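Local atomic coordinates of odorant binding protein OBP69a (Ceratitis capitata, PDB entry 6HHE), a protein that probably binds and carries small odorant molecules, as a secreted member of the PBP/GOBP family of insect odorant-binding proteins. Residues T22-D27 against Q42-F47; C46-V51 against T99-T104. All blocks are in the same frame, centred on the assembly; numbering follows the deposited sequence.

Overall arrangement
Helix 42-55 runs through both contacts, which share C46 and F47 and have centres about 10 Å apart. Contact 1 joins its first turns to the turn between helices 10-22 and 26-35, the contact's centre about 12 Å from the centre of the chain; contact 2, more deeply buried, sets its next residues across helix 96-110, the contact's centre about 5 Å from the centre of the chain. The two meet where K45 CG packs 3.5 Å from F101 CD1; K45 and F101 also make a cation-pi interaction. Disulfide C46-C97 links helix 42-55 to helix 96-110, and C18-C50 links it to helix 10-22. The bound 2-(2-methoxyethoxy)ethanol lies against I80, E83, N111 and I114, none of them in these segments.

Contact 1 (T22-D27 against Q42-F47); sequences TGVTED and QRLKCF
R43 turns its guanidinium to the loop between helices 10-22 and 26-35, and its NH1 feeds two acceptors there. One is the carbonyl of G23, NH1 to O 3.0 Å at an N-H...O angle of 163°; the other is the hydroxyl of T25, NH1 to OG1 3.0 Å. Both partners sit in the guanidinium plane, at its edge. A bend at chi3 (-66°) swings the guanidinium back so that NH1 faces G23 O. The T25 hydroxyl donates to OD1 of D27 on the syn side, OG1 to OD1 a short 2.5 Å, while water 1 accepts from R43 NH2 and donates to D27 OD2. The chain leaves helix 10-22 through G23, at positive phi, and T25 is the N-cap residue of helix 26-35. In this all-helical PBP/GOBP fold the two NH1 bonds tie helix 42-55 to that turn. A leucine in place of R43 would probably leave G23 O and T25 OG1 without their shared donor and D27 without its water link. Deeper in, V24 CG1 lies 3.7 Å from F47 CD1. T22 OG1 donates back to C18 O and takes a weak bond from V24 N, while CG2 of T22 rests 3.6 Å from C46 O.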
loop_
_atom_site.group_PDB
_atom_site.type_symbol
_atom_site.label_atom_id
_atom_site.label_comp_id
_atom_site.label_asym_id
_atom_site.label_seq_id
_atom_site.Cartn_x
_atom_site.Cartn_y
_atom_site.Cartn_z
ATOM N N THR A 22 -6.678 -9.499 -8.471
ATOM C CA THR A 22 -6.298 -10.230 -7.277
ATOM C C THR A 22 -7.432 -11.008 -6.622
ATOM O O THR A 22 -7.162 -11.873 -5.770
ATOM C CB THR A 22 -5.716 -9.303 -6.202
ATOM O OG1 THR A 22 -6.711 -8.367 -5.789
ATOM C CG2 THR A 22 -4.494 -8.598 -6.735
ATOM N N GLY A 23 -8.685 -10.696 -6.945
ATOM C CA GLY A 23 -9.784 -11.344 -6.248
ATOM C C GLY A 23 -10.005 -10.927 -4.804
ATOM O O GLY A 23 -10.808 -11.574 -4.113
ATOM N N VAL A 24 -9.362 -9.852 -4.338
ATOM C CA VAL A 24 -9.688 -9.292 -3.023
ATOM C C VAL A 24 -11.168 -8.940 -2.970
ATOM O O VAL A 24 -11.759 -8.485 -3.970
ATOM C CB VAL A 24 -8.799 -8.070 -2.714
ATOM C CG1 VAL A 24 -9.194 -6.850 -3.547
ATOM C CG2 VAL A 24 -8.812 -7.703 -1.229
ATOM N N THR A 25 -11.787 -9.178 -1.819
ATOM C CA THR A 25 -13.210 -8.952 -1.636
ATOM C C THR A 25 -13.444 -7.874 -0.584
ATOM O O THR A 25 -12.580 -7.586 0.264
ATOM C CB THR A 25 -13.935 -10.248 -1.273
ATOM O OG1 THR A 25 -13.180 -10.961 -0.292
ATOM C CG2 THR A 25 -14.074 -11.137 -2.483
ATOM N N GLU A 26 -14.615 -7.233 -0.673
ATOM C CA GLU A 26 -14.929 -6.106 0.208
ATOM C C GLU A 26 -14.893 -6.484 1.688
ATOM O O GLU A 26 -14.528 -5.647 2.519
ATOM C CB GLU A 26 -16.295 -5.520 -0.156
ATOM C CG GLU A 26 -16.729 -4.277 0.655
ATOM C CD GLU A 26 -15.774 -3.078 0.545
ATOM O OE1 GLU A 26 -15.823 -2.180 1.423
ATOM O OE2 GLU A 26 -14.976 -3.021 -0.412
ATOM N N ASP A 27 -15.218 -7.733 2.042
ATOM C CA ASP A 27 -15.151 -8.147 3.443
ATOM C C ASP A 27 -13.758 -7.971 4.033
ATOM O O ASP A 27 -13.636 -7.643 5.226
ATOM C CB ASP A 27 -15.625 -9.589 3.603
ATOM C CG ASP A 27 -14.762 -10.565 2.860
ATOM O OD1 ASP A 27 -14.763 -10.481 1.621
ATOM O OD2 ASP A 27 -14.089 -11.402 3.496
ATOM N N GLN A 42 -4.018 -13.704 1.718
ATOM C CA GLN A 42 -3.138 -13.500 0.574
ATOM C C GLN A 42 -3.729 -12.598 -0.480
ATOM O O GLN A 42 -2.990 -11.809 -1.049
ATOM C CB GLN A 42 -2.808 -14.833 -0.102
ATOM C CG GLN A 42 -2.086 -15.812 0.834
ATOM C CD GLN A 42 -0.808 -15.218 1.411
ATOM O OE1 GLN A 42 -0.711 -15.040 2.610
ATOM N NE2 GLN A 42 0.179 -14.930 0.563
ATOM N N ARG A 43 -5.055 -12.625 -0.690
ATOM C CA ARG A 43 -5.597 -11.738 -1.725
ATOM C C ARG A 43 -5.452 -10.267 -1.348
ATOM O O ARG A 43 -5.212 -9.444 -2.223
ATOM C CB ARG A 43 -7.063 -12.030 -2.012
ATOM C CG ARG A 43 -7.260 -13.325 -2.716
ATOM C CD ARG A 43 -8.711 -13.789 -2.652
ATOM N NE ARG A 43 -9.145 -14.123 -1.307
ATOM C CZ ARG A 43 -10.224 -13.593 -0.717
ATOM N NH1 ARG A 43 -10.970 -12.679 -1.329
ATOM N NH2 ARG A 43 -10.514 -13.965 0.537
ATOM N N LEU A 44 -5.517 -9.933 -0.049
ATOM C CA LEU A 44 -5.284 -8.553 0.366
ATOM C C LEU A 44 -3.821 -8.187 0.190
ATOM O O LEU A 44 -3.514 -7.089 -0.281
ATOM C CB LEU A 44 -5.751 -8.365 1.779
ATOM C CG LEU A 44 -5.564 -6.951 2.354
ATOM C CD1 LEU A 44 -6.300 -5.898 1.524
ATOM C CD2 LEU A 44 -6.074 -6.882 3.789
ATOM N N LYS A 45 -2.902 -9.096 0.546
ATOM C CA LYS A 45 -1.482 -8.829 0.345
ATOM C C LYS A 45 -1.215 -8.543 -1.125
ATOM O O LYS A 45 -0.473 -7.608 -1.469
ATOM C CB LYS A 45 -0.644 -10.042 0.803
ATOM C CG LYS A 45 -0.879 -10.459 2.246
ATOM C CD LYS A 45 0.160 -11.514 2.650
ATOM C CE LYS A 45 -0.179 -11.917 4.027
ATOM N NZ LYS A 45 0.655 -13.149 4.316
ATOM N N CYS A 46 -1.811 -9.331 -2.001
ATOM C CA CYS A 46 -1.540 -9.149 -3.418
ATOM C C CYS A 46 -2.223 -7.918 -3.982
ATOM O O CYS A 46 -1.664 -7.312 -4.900
ATOM C CB CYS A 46 -1.941 -10.372 -4.194
ATOM S SG CYS A 46 -0.847 -11.783 -3.874
ATOM N N PHE A 47 -3.395 -7.544 -3.472
ATOM C CA PHE A 47 -3.971 -6.249 -3.837
ATOM C C PHE A 47 -3.013 -5.123 -3.510
ATOM O O PHE A 47 -2.835 -4.198 -4.303
ATOM C CB PHE A 47 -5.303 -6.052 -3.114
ATOM C CG PHE A 47 -5.878 -4.694 -3.297
ATOM C CD1 PHE A 47 -6.590 -4.400 -4.449
ATOM C CD2 PHE A 47 -5.704 -3.719 -2.326
ATOM C CE1 PHE A 47 -7.088 -3.096 -4.623
ATOM C CE2 PHE A 47 -6.184 -2.403 -2.495
ATOM C CZ PHE A 47 -6.896 -2.118 -3.657
HETATM O O HOH W 1 -12.897 -13.258 2.019
#

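Contact 2 (C46-V51 against T99-T104)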
loop_
_atom_site.group_PDB
_atom_site.type_symbol
_atom_site.label_atom_id
_atom_site.label_comp_id
_atom_site.label_asym_id
_atom_site.label_seq_id
_atom_site.Cartn_x
_atom_site.Cartn_y
_atom_site.Cartn_z
ATOM N N CYS A 46 -1.811 -9.331 -2.001
ATOM C CA CYS A 46 -1.540 -9.149 -3.418
ATOM C C CYS A 46 -2.223 -7.918 -3.982
ATOM O O CYS A 46 -1.664 -7.312 -4.900
ATOM C CB CYS A 46 -1.941 -10.372 -4.194
ATOM S SG CYS A 46 -0.847 -11.783 -3.874
ATOM N N PHE A 47 -3.395 -7.544 -3.472
ATOM C CA PHE A 47 -3.971 -6.249 -3.837
ATOM C C PHE A 47 -3.013 -5.123 -3.510
ATOM O O PHE A 47 -2.835 -4.198 -4.303
ATOM C CB PHE A 47 -5.303 -6.052 -3.114
ATOM C CG PHE A 47 -5.878 -4.694 -3.297
ATOM C CD1 PHE A 47 -6.590 -4.400 -4.449
ATOM C CD2 PHE A 47 -5.704 -3.719 -2.326
ATOM C CE1 PHE A 47 -7.088 -3.096 -4.623
ATOM C CE2 PHE A 47 -6.184 -2.403 -2.495
ATOM C CZ PHE A 47 -6.896 -2.118 -3.657
ATOM N N ILE A 48 -2.457 -5.126 -2.292
ATOM C CA ILE A 48 -1.544 -4.061 -1.894
ATOM C C ILE A 48 -0.325 -4.053 -2.804
ATOM O O ILE A 48 0.075 -2.992 -3.307
ATOM C CB ILE A 48 -1.154 -4.229 -0.408
ATOM C CG1 ILE A 48 -2.396 -4.120 0.454
ATOM C CG2 ILE A 48 -0.140 -3.164 -0.038
ATOM C CD1 ILE A 48 -2.150 -4.392 1.898
ATOM N N HIS A 49 0.219 -5.234 -3.124
ATOM C CA HIS A 49 1.315 -5.276 -4.081
ATOM C C HIS A 49 0.907 -4.699 -5.431
ATOM O O HIS A 49 1.670 -3.942 -6.035
ATOM C CB HIS A 49 1.813 -6.708 -4.252
ATOM C CG HIS A 49 2.882 -6.832 -5.271
ATOM N ND1 HIS A 49 2.610 -7.080 -6.601
ATOM C CD2 HIS A 49 4.221 -6.672 -5.176
ATOM C CE1 HIS A 49 3.746 -7.079 -7.280
ATOM N NE2 HIS A 49 4.739 -6.860 -6.437
ATOM N N CYS A 50 -0.298 -5.031 -5.892
ATOM C CA CYS A 50 -0.813 -4.566 -7.189
ATOM C C CYS A 50 -0.842 -3.052 -7.234
ATOM O O CYS A 50 -0.425 -2.448 -8.239
ATOM C CB CYS A 50 -2.212 -5.163 -7.377
ATOM S SG CYS A 50 -2.972 -4.755 -9.049
ATOM N N VAL A 51 -1.336 -2.431 -6.165
ATOM C CA VAL A 51 -1.421 -0.976 -6.110
ATOM C C VAL A 51 -0.030 -0.371 -6.151
ATOM O O VAL A 51 0.235 0.527 -6.961
ATOM C CB VAL A 51 -2.206 -0.534 -4.876
ATOM C CG1 VAL A 51 -2.113 1.000 -4.668
ATOM C CG2 VAL A 51 -3.669 -0.999 -4.972
ATOM N N THR A 99 6.180 -8.845 0.876
ATOM C CA THR A 99 6.896 -7.580 1.056
ATOM C C THR A 99 5.940 -6.396 1.064
ATOM O O THR A 99 6.060 -5.502 1.915
ATOM C CB THR A 99 7.940 -7.372 -0.037
ATOM O OG1 THR A 99 8.879 -8.454 0.009
ATOM C CG2 THR A 99 8.694 -6.089 0.177
ATOM N N ALA A 100 4.994 -6.348 0.115
ATOM C CA ALA A 100 4.055 -5.224 0.115
ATOM C C ALA A 100 3.290 -5.159 1.430
ATOM O O ALA A 100 3.087 -4.065 1.988
ATOM C CB ALA A 100 3.071 -5.354 -1.047
ATOM N N PHE A 101 2.869 -6.319 1.940
ATOM C CA PHE A 101 2.071 -6.375 3.163
ATOM C C PHE A 101 2.878 -5.944 4.363
ATOM O O PHE A 101 2.417 -5.093 5.147
ATOM C CB PHE A 101 1.557 -7.795 3.371
ATOM C CG PHE A 101 0.565 -7.951 4.499
ATOM C CD1 PHE A 101 -0.767 -7.627 4.306
ATOM C CD2 PHE A 101 0.962 -8.486 5.703
ATOM C CE1 PHE A 101 -1.721 -7.865 5.332
ATOM C CE2 PHE A 101 0.038 -8.679 6.734
ATOM C CZ PHE A 101 -1.281 -8.353 6.542
ATOM N N LEU A 102 4.070 -6.528 4.533
ATOM C CA LEU A 102 4.920 -6.176 5.680
ATOM C C LEU A 102 5.314 -4.704 5.645
ATOM O O LEU A 102 5.349 -4.041 6.697
ATOM C CB LEU A 102 6.164 -7.062 5.680
ATOM C CG LEU A 102 5.885 -8.540 5.932
ATOM C CD1 LEU A 102 7.168 -9.298 5.609
ATOM C CD2 LEU A 102 5.422 -8.761 7.357
ATOM N N THR A 103 5.638 -4.181 4.449
ATOM C CA THR A 103 6.012 -2.778 4.350
ATOM C C THR A 103 4.823 -1.902 4.701
ATOM O O THR A 103 4.969 -0.916 5.437
ATOM C CB THR A 103 6.556 -2.470 2.952
ATOM O OG1 THR A 103 7.683 -3.345 2.708
ATOM C CG2 THR A 103 7.038 -1.030 2.851
ATOM N N THR A 104 3.612 -2.294 4.266
ATOM C CA THR A 104 2.430 -1.486 4.561
ATOM C C THR A 104 2.060 -1.568 6.041
ATOM O O THR A 104 1.596 -0.556 6.598
ATOM C CB THR A 104 1.266 -1.915 3.664
ATOM O OG1 THR A 104 1.611 -1.630 2.311
ATOM C CG2 THR A 104 0.012 -1.143 4.013
#
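I48 and T104 point at each other tip to tip: the CG2 methyl of I48 stops 3.3 Å from OG1 of T104, a close methyl-to-hydroxyl approach. The methyl stands anti to the backbone N of I48, which carries it out toward helix 96-110, whereas the CG1-CD1 branch lies beside that N and extends toward F101. T104 keeps its hydroxyl directed back along its own helix, where OG1 donates to A100 O at 2.9 Å. The same carbonyl takes the backbone N-H of T104, and the two donors reach it from opposite faces of its plane. With both bonds made inside the helix, what T104 offers across the interface is contact rather than a hydrogen bond.

A100 supplies the second point of contact. Its CB is directed at the facing helix and settles on the backbone of H49, 3.5 Å from H49 CA. CB of H49 lies 3.7 Å from the same methyl, while its ring stands oblique to it. Here the two backbones come nearest, the CA atoms of H49 and A100 being 5.0 Å apart; the small side chain suits so close an approach. CG2 of I48 also packs on A100 CB, 4.0 Å away, and is thus shared between A100 and T104. The CD1 end of I48 reaches F101 more loosely, approaching CD1 of the ring obliquely at 4.3 Å.

The segment axes approach to 8.2 Å and cross at 87°, nearly perpendicular, so the contact stays compact. Around it the packing is helical, with no strand in the fold: M38, in a loop, touches both I48 and F101, while F47 and C50 pack against helix 10-22.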